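Local coordinates for protein 6-phosphogluconolactonase (Trypanosoma cruzi, PDB 6VYE) that probably hydrolyses 6-phosphogluconolactone to 6-phosphogluconate, the second step of the oxidative pentose phosphate pathway, at residues Met9-Lys14 with Gly255-Ile260. Sequence-based numbering, arbitrary orientation.
Sequences MSFKPK and GDVTFI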
loop_
_atom_site.group_PDB
_atom_site.type_symbol
_atom_site.label_atom_id
_atom_site.label_comp_id
_atom_site.label_asym_id
_atom_site.label_seq_id
_atom_site.Cartn_x
_atom_site.Cartn_y
_atom_site.Cartn_z
ATOM N N MET A 9 -0.778 10.584 23.408
ATOM C CA MET A 9 -0.840 9.255 22.764
ATOM C C MET A 9 0.544 8.980 22.178
ATOM O O MET A 9 1.148 9.915 21.622
ATOM C CB MET A 9 -1.863 9.212 21.628
ATOM C CG MET A 9 -3.233 9.708 22.004
ATOM S SD MET A 9 -4.258 8.397 22.663
ATOM C CE MET A 9 -4.607 7.440 21.182
ATOM N N SER A 10 1.033 7.754 22.337
ATOM C CA SER A 10 2.338 7.289 21.803
ATOM C C SER A 10 2.059 6.448 20.558
ATOM O O SER A 10 1.033 5.792 20.505
ATOM C CB SER A 10 3.116 6.544 22.852
ATOM O OG SER A 10 3.609 7.469 23.803
ATOM N N PHE A 11 2.915 6.549 19.559
ATOM C CA PHE A 11 2.884 5.708 18.341
ATOM C C PHE A 11 4.242 5.031 18.289
ATOM O O PHE A 11 5.215 5.735 18.107
ATOM C CB PHE A 11 2.584 6.575 17.122
ATOM C CG PHE A 11 2.677 5.871 15.796
ATOM C CD1 PHE A 11 1.983 4.694 15.577
ATOM C CD2 PHE A 11 3.428 6.409 14.766
ATOM C CE1 PHE A 11 2.015 4.074 14.341
ATOM C CE2 PHE A 11 3.498 5.753 13.546
ATOM C CZ PHE A 11 2.764 4.606 13.325
ATOM N N LYS A 12 4.276 3.722 18.501
ATOM C CA LYS A 12 5.526 2.917 18.615
ATOM C C LYS A 12 5.531 1.857 17.515
ATOM O O LYS A 12 5.496 0.671 17.774
ATOM C CB LYS A 12 5.649 2.351 20.033
ATOM C CG LYS A 12 5.569 3.406 21.140
ATOM C CD LYS A 12 6.876 4.133 21.430
ATOM C CE LYS A 12 6.716 5.560 21.931
ATOM N NZ LYS A 12 7.521 5.806 23.148
ATOM N N PRO A 13 5.616 2.230 16.221
ATOM C CA PRO A 13 5.893 1.232 15.200
ATOM C C PRO A 13 7.300 0.653 15.398
ATOM O O PRO A 13 8.118 1.261 16.068
ATOM C CB PRO A 13 5.814 2.028 13.904
ATOM C CG PRO A 13 6.247 3.414 14.325
ATOM C CD PRO A 13 5.582 3.597 15.675
ATOM N N LYS A 14 7.514 -0.535 14.843
ATOM C CA LYS A 14 8.845 -1.156 14.697
ATOM C C LYS A 14 9.578 -0.325 13.652
ATOM O O LYS A 14 9.032 -0.155 12.538
ATOM C CB LYS A 14 8.637 -2.630 14.320
ATOM C CG LYS A 14 9.888 -3.418 13.971
ATOM C CD LYS A 14 10.729 -3.724 15.187
ATOM C CE LYS A 14 11.997 -4.471 14.850
ATOM N NZ LYS A 14 13.052 -4.185 15.856
ATOM N N GLY A 255 -3.040 -2.972 13.642
ATOM C CA GLY A 255 -2.170 -4.139 13.426
ATOM C C GLY A 255 -0.721 -3.872 13.797
ATOM O O GLY A 255 -0.436 -2.844 14.447
ATOM N N ASP A 256 0.160 -4.737 13.303
ATOM C CA ASP A 256 1.626 -4.689 13.508
ATOM C C ASP A 256 2.225 -3.777 12.426
ATOM O O ASP A 256 2.192 -4.179 11.234
ATOM C CB ASP A 256 2.212 -6.111 13.511
ATOM C CG ASP A 256 3.669 -6.181 13.080
ATOM O OD1 ASP A 256 3.944 -6.763 11.998
ATOM O OD2 ASP A 256 4.511 -5.586 13.767
ATOM N N VAL A 257 2.781 -2.626 12.835
ATOM C CA VAL A 257 3.294 -1.566 11.924
ATOM C C VAL A 257 4.811 -1.600 11.914
ATOM O O VAL A 257 5.400 -1.496 12.987
ATOM C CB VAL A 257 2.784 -0.162 12.313
ATOM C CG1 VAL A 257 3.364 0.918 11.409
ATOM C CG2 VAL A 257 1.277 -0.113 12.260
ATOM N N THR A 258 5.404 -1.692 10.726
ATOM C CA THR A 258 6.876 -1.627 10.510
ATOM C C THR A 258 7.173 -0.495 9.543
ATOM O O THR A 258 6.593 -0.511 8.468
ATOM C CB THR A 258 7.451 -2.937 9.957
ATOM O OG1 THR A 258 6.953 -3.989 10.782
ATOM C CG2 THR A 258 8.964 -2.997 9.965
ATOM N N PHE A 259 8.001 0.467 9.972
ATOM C CA PHE A 259 8.599 1.530 9.122
ATOM C C PHE A 259 10.031 1.098 8.784
ATOM O O PHE A 259 10.833 0.793 9.704
ATOM C CB PHE A 259 8.587 2.896 9.825
ATOM C CG PHE A 259 7.255 3.602 9.928
ATOM C CD1 PHE A 259 7.207 4.928 10.321
ATOM C CD2 PHE A 259 6.056 2.939 9.722
ATOM C CE1 PHE A 259 6.003 5.594 10.455
ATOM C CE2 PHE A 259 4.849 3.615 9.821
ATOM C CZ PHE A 259 4.821 4.943 10.180
ATOM N N ILE A 260 10.323 0.988 7.491
ATOM C CA ILE A 260 11.661 0.607 6.974
ATOM C C ILE A 260 12.220 1.863 6.308
ATOM O O ILE A 260 11.620 2.363 5.339
ATOM C CB ILE A 260 11.555 -0.641 6.060
ATOM C CG1 ILE A 260 10.778 -1.770 6.745
ATOM C CG2 ILE A 260 12.922 -1.103 5.565
ATOM C CD1 ILE A 260 10.687 -3.050 5.906
#
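Lys14 and Thr258 pair as parallel beta-bridge partners where the edge strand 14-18 joins strand 256-262, in the Rossmann-like alpha/beta fold of the glucosamine-6-phosphate isomerase/6-phosphogluconolactonase family. The backbone of Lys14 grips two alternate residues of its neighbour, as parallel strands do: its N donates to Val257 O (3.0 Å), and its O accepts from Phe259 N (2.8 Å). Thr258 CA adds a CA-H...O contact to the same Lys14 O.

Lys14 suits this outer strand because its aliphatic part packs while its amine leads away. Its CB lies against Val257 O and near Thr258 OG1; CG, set anti to the backbone N (chi1 173°), runs beside CG2 of beta-branched, strand-favouring Thr258 at 4.1 Å; beyond the bend at chi2, CD, CE and NZ extend clear of strand 256-262.

On the face opposite Thr258, Val257 and Phe259 form an apolar layer with Phe11 and Pro13 of the preceding loop; the broad phenylalanine rings fill it against Ile236 of helix 230-237. Pro13, with no N-H to bury, presents compact hydrocarbon: CB meets CG1 of Val257 (3.7 Å), another beta-branched strand residue, and lies over one face of the Phe259 ring, while CD sits above the centre of the Phe11 ring. The rings form an offset edge-to-face pair, planes at 67°, the edge of Phe11 turned toward the face of Phe259, with Phe11 CE2 3.7 Å from Phe259 CZ.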